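Local coordinates for 3-hydroxyisobutyrate dehydrogenase family protein (PDB 3PDU) that reduces succinic semialdehyde to gamma-hydroxybutyrate with a nicotinamide cofactor, as a member of the beta-hydroxyacid dehydrogenase family, and binds NADP+, at residues G113-E118 and A138-L143; P229-L234 and D275-A280; E263-A268 and A279-V284. One frame throughout, in Å; residues are numbered along the deposited sequence.

Contact 1: G113-E118 and A138-L143; sequences GGRFLE and AGDQSL
Arg115 lies across Asp140 and reaches the first turn of helix 141-146. Arg115 CG passes 3.7 Å from Asp140 OD2. The chain then bends at chi3 (-67°) and brings NH1 to Ser142. Arg115 NH1 donates to Ser142 OG at 2.8 Å, with the oxygen almost in the guanidinium plane. Leu143 CB sits over one face of the same group, toward its rim. NH1 also forms a salt bridge with Asp146, and NE bonds to Gly88 O. The guanidinium and the Asp140 carboxylate are turned 89° apart and do not pair. Asp140 is instead the N-cap of the helix. Its OD1 takes the amide of Leu143 on the anti side, somewhat out of plane, and the hydroxyl of Ser142 on the syn lone pair. Ser142 OG thus links the arginine to the cap. Replacing Arg115 with alanine is likely to leave Ser142 OG and Asp146 without their cationic partner and uncover the flank of Asp140.

The strands behind this cluster, 115-122 and 133-139, are antiparallel neighbours in the mixed sheet of the Rossmann-type cofactor domain. Glu118 and Ala138 form a hydrogen-bonded pair, with Glu118 N to Ala138 O at 2.9 Å. Asp140 N closes the end of the pairing on Phe116 O at 3.0 Å. Gly139 faces Leu117, and a side chain there would run into Phe116 O. Leu143 CD2 comes up against Leu117 CB at 3.8 Å, and the Leu143 side chain also touches Ile92 of strand 90-93. Leu117 CD1 lies 3.4 Å from Ala138 O.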
loop_
_atom_site.group_PDB
_atom_site.type_symbol
_atom_site.label_atom_id
_atom_site.label_comp_id
_atom_site.label_asym_id
_atom_site.label_seq_id
_atom_site.Cartn_x
_atom_site.Cartn_y
_atom_site.Cartn_z
ATOM N N GLY A 113 -2.572 -17.284 -42.250
ATOM C CA GLY A 113 -2.497 -18.701 -42.544
ATOM C C GLY A 113 -1.462 -19.459 -41.730
ATOM O O GLY A 113 -1.109 -20.583 -42.072
ATOM N N GLY A 114 -0.973 -18.849 -40.652
ATOM C CA GLY A 114 -0.032 -19.513 -39.769
ATOM C C GLY A 114 -0.781 -20.163 -38.622
ATOM O O GLY A 114 -1.988 -19.983 -38.499
ATOM N N ARG A 115 -0.087 -20.952 -37.807
ATOM C CA ARG A 115 -0.673 -21.428 -36.555
ATOM C C ARG A 115 0.018 -20.742 -35.392
ATOM O O ARG A 115 1.227 -20.495 -35.454
ATOM C CB ARG A 115 -0.538 -22.951 -36.431
ATOM C CG ARG A 115 -1.285 -23.733 -37.514
ATOM C CD ARG A 115 -1.035 -25.231 -37.385
ATOM N NE ARG A 115 0.355 -25.576 -37.670
ATOM C CZ ARG A 115 0.954 -26.683 -37.245
ATOM N NH1 ARG A 115 0.289 -27.556 -36.501
ATOM N NH2 ARG A 115 2.226 -26.919 -37.557
ATOM N N PHE A 116 -0.747 -20.427 -34.344
ATOM C CA PHE A 116 -0.221 -19.703 -33.192
ATOM C C PHE A 116 -0.451 -20.442 -31.879
ATOM O O PHE A 116 -1.529 -20.997 -31.619
ATOM C CB PHE A 116 -0.807 -18.285 -33.066
ATOM C CG PHE A 116 -0.287 -17.533 -31.861
ATOM C CD1 PHE A 116 0.993 -16.989 -31.869
ATOM C CD2 PHE A 116 -1.061 -17.399 -30.712
ATOM C CE1 PHE A 116 1.491 -16.314 -30.757
ATOM C CE2 PHE A 116 -0.579 -16.715 -29.604
ATOM C CZ PHE A 116 0.701 -16.177 -29.624
ATOM N N LEU A 117 0.578 -20.427 -31.049
ATOM C CA LEU A 117 0.490 -20.949 -29.694
ATOM C C LEU A 117 1.245 -19.998 -28.789
ATOM O O LEU A 117 2.349 -19.572 -29.133
ATOM C CB LEU A 117 1.169 -22.325 -29.647
ATOM C CG LEU A 117 1.084 -23.131 -28.356
ATOM C CD1 LEU A 117 -0.318 -23.712 -28.213
ATOM C CD2 LEU A 117 2.125 -24.253 -28.384
ATOM N N GLU A 118 0.670 -19.639 -27.643
ATOM C CA GLU A 118 1.446 -18.893 -26.658
ATOM C C GLU A 118 1.994 -19.938 -25.703
ATOM O O GLU A 118 1.338 -20.946 -25.444
ATOM C CB GLU A 118 0.584 -17.855 -25.924
ATOM C CG GLU A 118 -0.494 -18.449 -25.009
ATOM C CD GLU A 118 -1.258 -17.391 -24.220
ATOM O OE1 GLU A 118 -0.918 -16.193 -24.328
ATOM O OE2 GLU A 118 -2.208 -17.757 -23.492
ATOM N N ALA A 138 -1.069 -22.358 -24.550
ATOM C CA ALA A 138 -2.480 -22.168 -24.903
ATOM C C ALA A 138 -2.572 -21.740 -26.363
ATOM O O ALA A 138 -1.745 -20.964 -26.847
ATOM C CB ALA A 138 -3.142 -21.112 -23.989
ATOM N N GLY A 139 -3.575 -22.254 -27.067
ATOM C CA GLY A 139 -3.748 -21.961 -28.476
ATOM C C GLY A 139 -3.835 -23.234 -29.303
ATOM O O GLY A 139 -4.406 -24.232 -28.868
ATOM N N ASP A 140 -3.237 -23.208 -30.486
ATOM C CA ASP A 140 -3.443 -24.264 -31.480
ATOM C C ASP A 140 -2.951 -25.639 -31.018
ATOM O O ASP A 140 -1.763 -25.833 -30.785
ATOM C CB ASP A 140 -2.787 -23.867 -32.804
ATOM C CG ASP A 140 -3.082 -24.850 -33.916
ATOM O OD1 ASP A 140 -2.616 -26.001 -33.836
ATOM O OD2 ASP A 140 -3.783 -24.471 -34.870
ATOM N N GLN A 141 -3.871 -26.595 -30.905
ATOM C CA GLN A 141 -3.544 -27.924 -30.389
ATOM C C GLN A 141 -2.613 -28.728 -31.299
ATOM O O GLN A 141 -1.732 -29.435 -30.816
ATOM C CB GLN A 141 -4.822 -28.730 -30.113
ATOM C CG GLN A 141 -5.405 -28.531 -28.722
ATOM C CD GLN A 141 -4.835 -29.510 -27.700
ATOM O OE1 GLN A 141 -3.830 -30.185 -27.951
ATOM N NE2 GLN A 141 -5.482 -29.596 -26.541
ATOM N N SER A 142 -2.815 -28.636 -32.611
ATOM C CA SER A 142 -1.936 -29.327 -33.546
ATOM C C SER A 142 -0.504 -28.798 -33.434
ATOM O O SER A 142 0.459 -29.564 -33.547
ATOM C CB SER A 142 -2.448 -29.219 -34.991
ATOM O OG SER A 142 -2.262 -27.911 -35.520
ATOM N N LEU A 143 -0.356 -27.499 -33.203
ATOM C CA LEU A 143 0.988 -26.931 -33.042
ATOM C C LEU A 143 1.620 -27.365 -31.713
ATOM O O LEU A 143 2.811 -27.687 -31.650
ATOM C CB LEU A 143 0.966 -25.405 -33.159
ATOM C CG LEU A 143 2.291 -24.639 -32.985
ATOM C CD1 LEU A 143 3.395 -25.183 -33.900
ATOM C CD2 LEU A 143 2.072 -23.138 -33.243
#

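Contact 2: P229-L234 and D275-A280; sequences PTSFPL and DEDFAA. With NAP (NADP nicotinamide-adenine-dinucleotide phosphate), chain I.
The nicotinamide end of the NADP pocket is lined here by the loop 229-234, which Asp277 and its neighbours hold from behind. The loop leads into helix 234-251 of the helical domain. Segment 275-280 enters a 3-10 segment at Phe278 and runs on toward helix 282-285. Ser231, Phe232 and Pro233 meet the cofactor. The carboxamide N7N of NADP donates to Ser231 O at 2.9 Å. Phe232 CD1 comes within 3.3 Å of NADP C7N, and Pro233 CD lies beside the phosphate oxygen O1N.

Asp277 fixes the bend of this loop. Its CG stands anti to the backbone N (chi1 -168°), which turns the carboxylate to the loop. Asp277 OD1 accepts two successive amides on its anti side, Ser231 N at 2.8 Å and Phe232 N at 3.0 Å, the second tilted well out of the carboxylate plane. OD2 makes an Asx turn with Ala279 N, which comes from above that plane, and a salt bridge with Lys219 of helix 214-225. Both oxygens of this buried acid are therefore satisfied.

Two backbone bonds flank a single bridge between Pro233 and Asp277: Phe278 N to Phe232 O, and Leu234 N to Glu276 O. Leu234 CD1 packs 4.1 Å from Ala280 CB. Thr230 OG1 donates to Asp275 O at 2.6 Å, in the carbonyl plane on a lone pair.

Phe232 and Phe278 form a T-shaped stack with planes 67° apart. The Phe232 ring also touches the nicotinamide end of NADP; Phe232 CD2 stands 3.6 Å from Phe278 CD2, over the rim of the Phe278 face.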
loop_
_atom_site.group_PDB
_atom_site.type_symbol
_atom_site.label_atom_id
_atom_site.label_comp_id
_atom_site.label_asym_id
_atom_site.label_seq_id
_atom_site.Cartn_x
_atom_site.Cartn_y
_atom_site.Cartn_z
ATOM N N PRO A 229 23.684 -11.143 -9.114
ATOM C CA PRO A 229 23.905 -11.567 -10.501
ATOM C C PRO A 229 22.569 -11.951 -11.143
ATOM O O PRO A 229 21.740 -12.619 -10.521
ATOM C CB PRO A 229 24.813 -12.787 -10.359
ATOM C CG PRO A 229 24.538 -13.298 -8.973
ATOM C CD PRO A 229 24.256 -12.088 -8.141
ATOM N N THR A 230 22.357 -11.521 -12.382
ATOM C CA THR A 230 21.013 -11.533 -12.948
ATOM C C THR A 230 20.541 -12.894 -13.432
ATOM O O THR A 230 21.108 -13.449 -14.372
ATOM C CB THR A 230 20.913 -10.529 -14.105
ATOM O OG1 THR A 230 21.392 -9.255 -13.660
ATOM C CG2 THR A 230 19.468 -10.394 -14.568
ATOM N N SER A 231 19.505 -13.435 -12.787
ATOM C CA SER A 231 18.798 -14.589 -13.344
ATOM C C SER A 231 17.496 -14.138 -14.000
ATOM O O SER A 231 17.186 -14.527 -15.119
ATOM C CB SER A 231 18.507 -15.649 -12.281
ATOM O OG SER A 231 19.703 -16.323 -11.915
ATOM N N PHE A 232 16.734 -13.320 -13.285
ATOM C CA PHE A 232 15.510 -12.747 -13.829
ATOM C C PHE A 232 15.614 -11.242 -13.608
ATOM O O PHE A 232 15.634 -10.784 -12.463
ATOM C CB PHE A 232 14.296 -13.344 -13.105
ATOM C CG PHE A 232 12.969 -12.776 -13.537
ATOM C CD1 PHE A 232 12.691 -12.557 -14.875
ATOM C CD2 PHE A 232 11.980 -12.511 -12.596
ATOM C CE1 PHE A 232 11.445 -12.059 -15.272
ATOM C CE2 PHE A 232 10.737 -12.023 -12.979
ATOM C CZ PHE A 232 10.470 -11.788 -14.315
ATOM N N PRO A 233 15.759 -10.474 -14.703
ATOM C CA PRO A 233 16.003 -9.030 -14.594
ATOM C C PRO A 233 14.910 -8.330 -13.799
ATOM O O PRO A 233 13.727 -8.597 -14.005
ATOM C CB PRO A 233 16.003 -8.560 -16.051
ATOM C CG PRO A 233 16.474 -9.777 -16.816
ATOM C CD PRO A 233 15.787 -10.933 -16.106
ATOM N N LEU A 234 15.312 -7.465 -12.875
ATOM C CA LEU A 234 14.351 -6.744 -12.047
ATOM C C LEU A 234 13.323 -5.995 -12.906
ATOM O O LEU A 234 12.124 -5.992 -12.598
ATOM C CB LEU A 234 15.087 -5.784 -11.099
ATOM C CG LEU A 234 14.224 -5.130 -10.020
ATOM C CD1 LEU A 234 15.018 -5.034 -8.729
ATOM C CD2 LEU A 234 13.754 -3.756 -10.474
ATOM N N ASP A 275 18.666 -3.768 -14.145
ATOM C CA ASP A 275 19.314 -4.884 -14.842
ATOM C C ASP A 275 19.941 -5.922 -13.903
ATOM O O ASP A 275 20.575 -6.874 -14.356
ATOM C CB ASP A 275 20.362 -4.372 -15.839
ATOM C CG ASP A 275 19.730 -3.678 -17.041
ATOM O OD1 ASP A 275 18.763 -4.224 -17.611
ATOM O OD2 ASP A 275 20.212 -2.599 -17.423
ATOM N N GLU A 276 19.764 -5.739 -12.600
ATOM C CA GLU A 276 20.222 -6.729 -11.637
ATOM C C GLU A 276 19.145 -7.797 -11.469
ATOM O O GLU A 276 18.057 -7.665 -12.012
ATOM C CB GLU A 276 20.521 -6.055 -10.300
ATOM C CG GLU A 276 21.711 -5.084 -10.361
ATOM C CD GLU A 276 21.851 -4.273 -9.089
ATOM O OE1 GLU A 276 22.073 -4.868 -8.014
ATOM O OE2 GLU A 276 21.738 -3.035 -9.163
ATOM N N ASP A 277 19.442 -8.862 -10.734
ATOM C CA ASP A 277 18.404 -9.847 -10.452
ATOM C C ASP A 277 17.244 -9.183 -9.716
ATOM O O ASP A 277 17.448 -8.228 -8.949
ATOM C CB ASP A 277 18.954 -10.983 -9.592
ATOM C CG ASP A 277 18.000 -12.165 -9.533
ATOM O OD1 ASP A 277 17.888 -12.877 -10.549
ATOM O OD2 ASP A 277 17.366 -12.369 -8.478
ATOM N N PHE A 278 16.029 -9.702 -9.903
ATOM C CA PHE A 278 14.880 -9.120 -9.209
ATOM C C PHE A 278 14.991 -9.145 -7.689
ATOM O O PHE A 278 14.312 -8.374 -7.004
ATOM C CB PHE A 278 13.531 -9.685 -9.708
ATOM C CG PHE A 278 13.168 -11.047 -9.163
ATOM C CD1 PHE A 278 12.055 -11.196 -8.331
ATOM C CD2 PHE A 278 13.873 -12.185 -9.544
ATOM C CE1 PHE A 278 11.673 -12.449 -7.860
ATOM C CE2 PHE A 278 13.506 -13.454 -9.073
ATOM C CZ PHE A 278 12.402 -13.582 -8.218
ATOM N N ALA A 279 15.860 -9.995 -7.149
ATOM C CA ALA A 279 16.089 -9.991 -5.701
ATOM C C ALA A 279 16.639 -8.640 -5.231
ATOM O O ALA A 279 16.567 -8.291 -4.048
ATOM C CB ALA A 279 17.043 -11.133 -5.288
ATOM N N ALA A 280 17.193 -7.880 -6.166
ATOM C CA ALA A 280 17.793 -6.595 -5.839
ATOM C C ALA A 280 16.781 -5.554 -5.356
ATOM O O ALA A 280 17.165 -4.456 -4.966
ATOM C CB ALA A 280 18.598 -6.068 -7.022
HETATM P PA NAP I . 16.329 -10.217 -21.722
HETATM O O1A NAP I . 16.180 -8.816 -21.294
HETATM O O2A NAP I . 17.648 -10.796 -21.419
HETATM O O5B NAP I . 15.990 -10.392 -23.271
HETATM C C5B NAP I . 14.959 -9.713 -23.938
HETATM C C4B NAP I . 15.022 -10.110 -25.413
HETATM O O4B NAP I . 14.049 -9.362 -26.131
HETATM C C3B NAP I . 16.374 -9.793 -26.066
HETATM O O3B NAP I . 16.598 -10.755 -27.082
HETATM C C2B NAP I . 16.124 -8.444 -26.721
HETATM O O2B NAP I . 16.887 -8.156 -27.865
HETATM C C1B NAP I . 14.685 -8.635 -27.149
HETATM N N9A NAP I . 13.985 -7.367 -27.381
HETATM C C8A NAP I . 13.631 -6.409 -26.469
HETATM N N7A NAP I . 12.988 -5.421 -27.147
HETATM C C5A NAP I . 12.918 -5.750 -28.452
HETATM C C6A NAP I . 12.367 -5.114 -29.556
HETATM N N6A NAP I . 11.748 -3.936 -29.421
HETATM N N1A NAP I . 12.473 -5.720 -30.786
HETATM C C2A NAP I . 13.103 -6.942 -30.923
HETATM N N3A NAP I . 13.645 -7.567 -29.821
HETATM C C4A NAP I . 13.551 -6.974 -28.610
HETATM O O3 NAP I . 15.122 -10.995 -21.013
HETATM P PN NAP I . 14.874 -12.527 -20.627
HETATM O O1N NAP I . 15.160 -12.678 -19.190
HETATM O O2N NAP I . 15.485 -13.387 -21.673
HETATM O O5D NAP I . 13.275 -12.511 -20.798
HETATM C C5D NAP I . 12.619 -12.800 -22.013
HETATM C C4D NAP I . 11.160 -13.059 -21.658
HETATM O O4D NAP I . 11.074 -14.187 -20.810
HETATM C C3D NAP I . 10.577 -11.900 -20.856
HETATM O O3D NAP I . 9.200 -11.796 -21.185
HETATM C C2D NAP I . 10.693 -12.346 -19.414
HETATM O O2D NAP I . 9.729 -11.733 -18.569
HETATM C C1D NAP I . 10.427 -13.833 -19.607
HETATM N N1N NAP I . 10.933 -14.724 -18.562
HETATM C C2N NAP I . 12.156 -14.515 -17.986
HETATM C C3N NAP I . 12.625 -15.400 -17.009
HETATM C C7N NAP I . 13.984 -15.216 -16.374
HETATM O O7N NAP I . 14.236 -15.873 -15.170
HETATM N N7N NAP I . 14.919 -14.431 -16.916
HETATM C C4N NAP I . 11.839 -16.491 -16.644
HETATM C C5N NAP I . 10.603 -16.709 -17.253
HETATM C C6N NAP I . 10.166 -15.819 -18.227
HETATM P P2B NAP I . 18.273 -7.345 -27.729
HETATM O O1X NAP I . 18.450 -6.668 -29.057
HETATM O O2X NAP I . 18.165 -6.360 -26.585
HETATM O O3X NAP I . 19.390 -8.304 -27.443
#

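Contact 3: E263-A268 and A279-V284; sequences ESFKRA and AAVFRV
Val281 points a methyl at the face of Phe265, and the two side chains cross at about a right angle. Val281 CG2 lies over the ring centre, 4.1 Å from the centroid of Phe265 and 11° off the ring normal, a CH-pi contact. CB of Val281 touches nearer the rim, 3.5 Å from Phe265 CE1. The methyl CG2 is anti to the backbone N of Val281, and CG1 takes the place between N and the carbonyl carbon (chi1 67°), where it meets Phe265 CZ.

Ala268 fits between the two valines. Ala268 CB is 3.9 Å from Val281 CA and equally far from Val284 CG2. The other methyl, Val284 CG1, rests 3.7 Å from Ala268 CA. The small Ala268 probably allows segment 279-284 to come this close to helix 256-270, with the CA atoms of Ala268 and Val281 5.3 Å apart.

Arg267 lies at the border with the other subunits of the tetramer. Its CB meets Val284 CG2. Arg267 NH2 donates to Ser264 OG at 2.7 Å, nearly in the guanidinium plane. The Arg267 side chain also packs on Pro254 of the second subunit.

This is packing within the helical domain. Leu241 and Met237 of helix 234-251 add to the cover of Phe265. The contact is mostly apolar, methyls against ring, methyl and backbone atoms, so shape and burial, more than polar bonding, probably hold segment 279-284 on the helix.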
loop_
_atom_site.group_PDB
_atom_site.type_symbol
_atom_site.label_atom_id
_atom_site.label_comp_id
_atom_site.label_asym_id
_atom_site.label_seq_id
_atom_site.Cartn_x
_atom_site.Cartn_y
_atom_site.Cartn_z
ATOM N N GLU A 263 4.882 -1.017 -6.928
ATOM C CA GLU A 263 5.546 0.263 -6.645
ATOM C C GLU A 263 6.918 0.098 -5.988
ATOM O O GLU A 263 7.827 0.890 -6.249
ATOM C CB GLU A 263 4.653 1.203 -5.819
ATOM C CG GLU A 263 3.284 1.437 -6.446
ATOM C CD GLU A 263 3.354 1.978 -7.869
ATOM O OE1 GLU A 263 4.051 2.990 -8.089
ATOM O OE2 GLU A 263 2.712 1.387 -8.774
ATOM N N SER A 264 7.090 -0.921 -5.148
ATOM C CA SER A 264 8.418 -1.143 -4.569
ATOM C C SER A 264 9.429 -1.509 -5.649
ATOM O O SER A 264 10.578 -1.060 -5.612
ATOM C CB SER A 264 8.397 -2.212 -3.472
ATOM O OG SER A 264 7.697 -1.724 -2.341
ATOM N N PHE A 265 9.005 -2.324 -6.608
ATOM C CA PHE A 265 9.891 -2.665 -7.727
ATOM C C PHE A 265 10.184 -1.458 -8.618
ATOM O O PHE A 265 11.277 -1.344 -9.178
ATOM C CB PHE A 265 9.344 -3.834 -8.546
ATOM C CG PHE A 265 9.707 -5.170 -7.976
ATOM C CD1 PHE A 265 10.978 -5.691 -8.176
ATOM C CD2 PHE A 265 8.799 -5.886 -7.210
ATOM C CE1 PHE A 265 11.332 -6.918 -7.638
ATOM C CE2 PHE A 265 9.148 -7.122 -6.671
ATOM C CZ PHE A 265 10.417 -7.630 -6.887
ATOM N N LYS A 266 9.216 -0.553 -8.743
ATOM C CA LYS A 266 9.481 0.694 -9.455
ATOM C C LYS A 266 10.535 1.510 -8.719
ATOM O O LYS A 266 11.393 2.119 -9.356
ATOM C CB LYS A 266 8.200 1.517 -9.668
ATOM C CG LYS A 266 7.230 0.905 -10.684
ATOM C CD LYS A 266 5.980 1.805 -10.834
ATOM C CE LYS A 266 4.825 1.073 -11.544
ATOM N NZ LYS A 266 3.559 1.905 -11.459
ATOM N N ARG A 267 10.485 1.530 -7.388
ATOM C CA ARG A 267 11.516 2.237 -6.624
ATOM C C ARG A 267 12.890 1.660 -6.925
ATOM O O ARG A 267 13.867 2.404 -7.067
ATOM C CB ARG A 267 11.259 2.192 -5.108
ATOM C CG ARG A 267 10.070 3.016 -4.615
ATOM C CD ARG A 267 9.955 2.998 -3.081
ATOM N NE ARG A 267 9.423 1.731 -2.563
ATOM C CZ ARG A 267 9.680 1.248 -1.349
ATOM N NH1 ARG A 267 10.474 1.917 -0.520
ATOM N NH2 ARG A 267 9.154 0.090 -0.961
ATOM N N ALA A 268 12.977 0.331 -6.991
ATOM C CA ALA A 268 14.254 -0.318 -7.261
ATOM C C ALA A 268 14.788 -0.001 -8.660
ATOM O O ALA A 268 15.993 0.209 -8.834
ATOM C CB ALA A 268 14.161 -1.829 -7.043
ATOM N N ALA A 279 15.860 -9.995 -7.149
ATOM C CA ALA A 279 16.089 -9.991 -5.701
ATOM C C ALA A 279 16.639 -8.640 -5.231
ATOM O O ALA A 279 16.567 -8.291 -4.048
ATOM C CB ALA A 279 17.043 -11.133 -5.288
ATOM N N ALA A 280 17.193 -7.880 -6.166
ATOM C CA ALA A 280 17.793 -6.595 -5.839
ATOM C C ALA A 280 16.781 -5.554 -5.356
ATOM O O ALA A 280 17.165 -4.456 -4.966
ATOM C CB ALA A 280 18.598 -6.068 -7.022
ATOM N N VAL A 281 15.492 -5.885 -5.375
ATOM C CA VAL A 281 14.513 -4.998 -4.751
ATOM C C VAL A 281 14.890 -4.803 -3.281
ATOM O O VAL A 281 14.567 -3.799 -2.673
ATOM C CB VAL A 281 13.065 -5.540 -4.877
ATOM C CG1 VAL A 281 12.890 -6.817 -4.067
ATOM C CG2 VAL A 281 12.057 -4.473 -4.445
ATOM N N PHE A 282 15.596 -5.774 -2.719
ATOM C CA PHE A 282 16.087 -5.657 -1.349
ATOM C C PHE A 282 16.867 -4.363 -1.129
ATOM O O PHE A 282 16.868 -3.796 -0.036
ATOM C CB PHE A 282 16.963 -6.865 -1.036
ATOM C CG PHE A 282 17.547 -6.860 0.339
ATOM C CD1 PHE A 282 16.735 -6.999 1.455
ATOM C CD2 PHE A 282 18.924 -6.779 0.518
ATOM C CE1 PHE A 282 17.288 -7.029 2.729
ATOM C CE2 PHE A 282 19.477 -6.803 1.789
ATOM C CZ PHE A 282 18.662 -6.933 2.893
ATOM N N ARG A 283 17.541 -3.897 -2.170
ATOM C CA ARG A 283 18.377 -2.709 -2.042
ATOM C C ARG A 283 17.592 -1.416 -1.795
ATOM O O ARG A 283 18.170 -0.412 -1.392
ATOM C CB ARG A 283 19.319 -2.571 -3.242
ATOM C CG ARG A 283 20.339 -3.705 -3.288
ATOM C CD ARG A 283 21.236 -3.618 -4.500
ATOM N NE ARG A 283 22.321 -2.668 -4.289
ATOM C CZ ARG A 283 23.356 -2.532 -5.110
ATOM N NH1 ARG A 283 23.440 -3.287 -6.200
ATOM N NH2 ARG A 283 24.305 -1.639 -4.841
ATOM N N VAL A 284 16.282 -1.438 -2.015
ATOM C CA VAL A 284 15.465 -0.280 -1.660
ATOM C C VAL A 284 14.558 -0.570 -0.467
ATOM O O VAL A 284 13.841 0.313 -0.008
ATOM C CB VAL A 284 14.627 0.279 -2.844
ATOM C CG1 VAL A 284 15.539 0.706 -3.990
ATOM C CG2 VAL A 284 13.567 -0.734 -3.311
#

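Overall arrangement
Contact 1 comes first along the chain and lies in the Rossmann-type domain, where strands 115-122 and 133-139 pair. Contacts 2 and 3 lie in the mostly helical C-terminal domain, on the opposite side of the chain's centre. Centres of contacts 1 and 2 are about 32 Å apart, and of 1 and 3 about 37 Å. Contacts 2 and 3 have centres about 10 Å apart and share Ala279 and Ala280. A salt bridge from Glu276 to Arg283 also ties them, and Leu234 CD2 packs on Phe265 O. The chain through 275-284 therefore joins the cofactor-facing loop to helix 256-270, which borders other subunits.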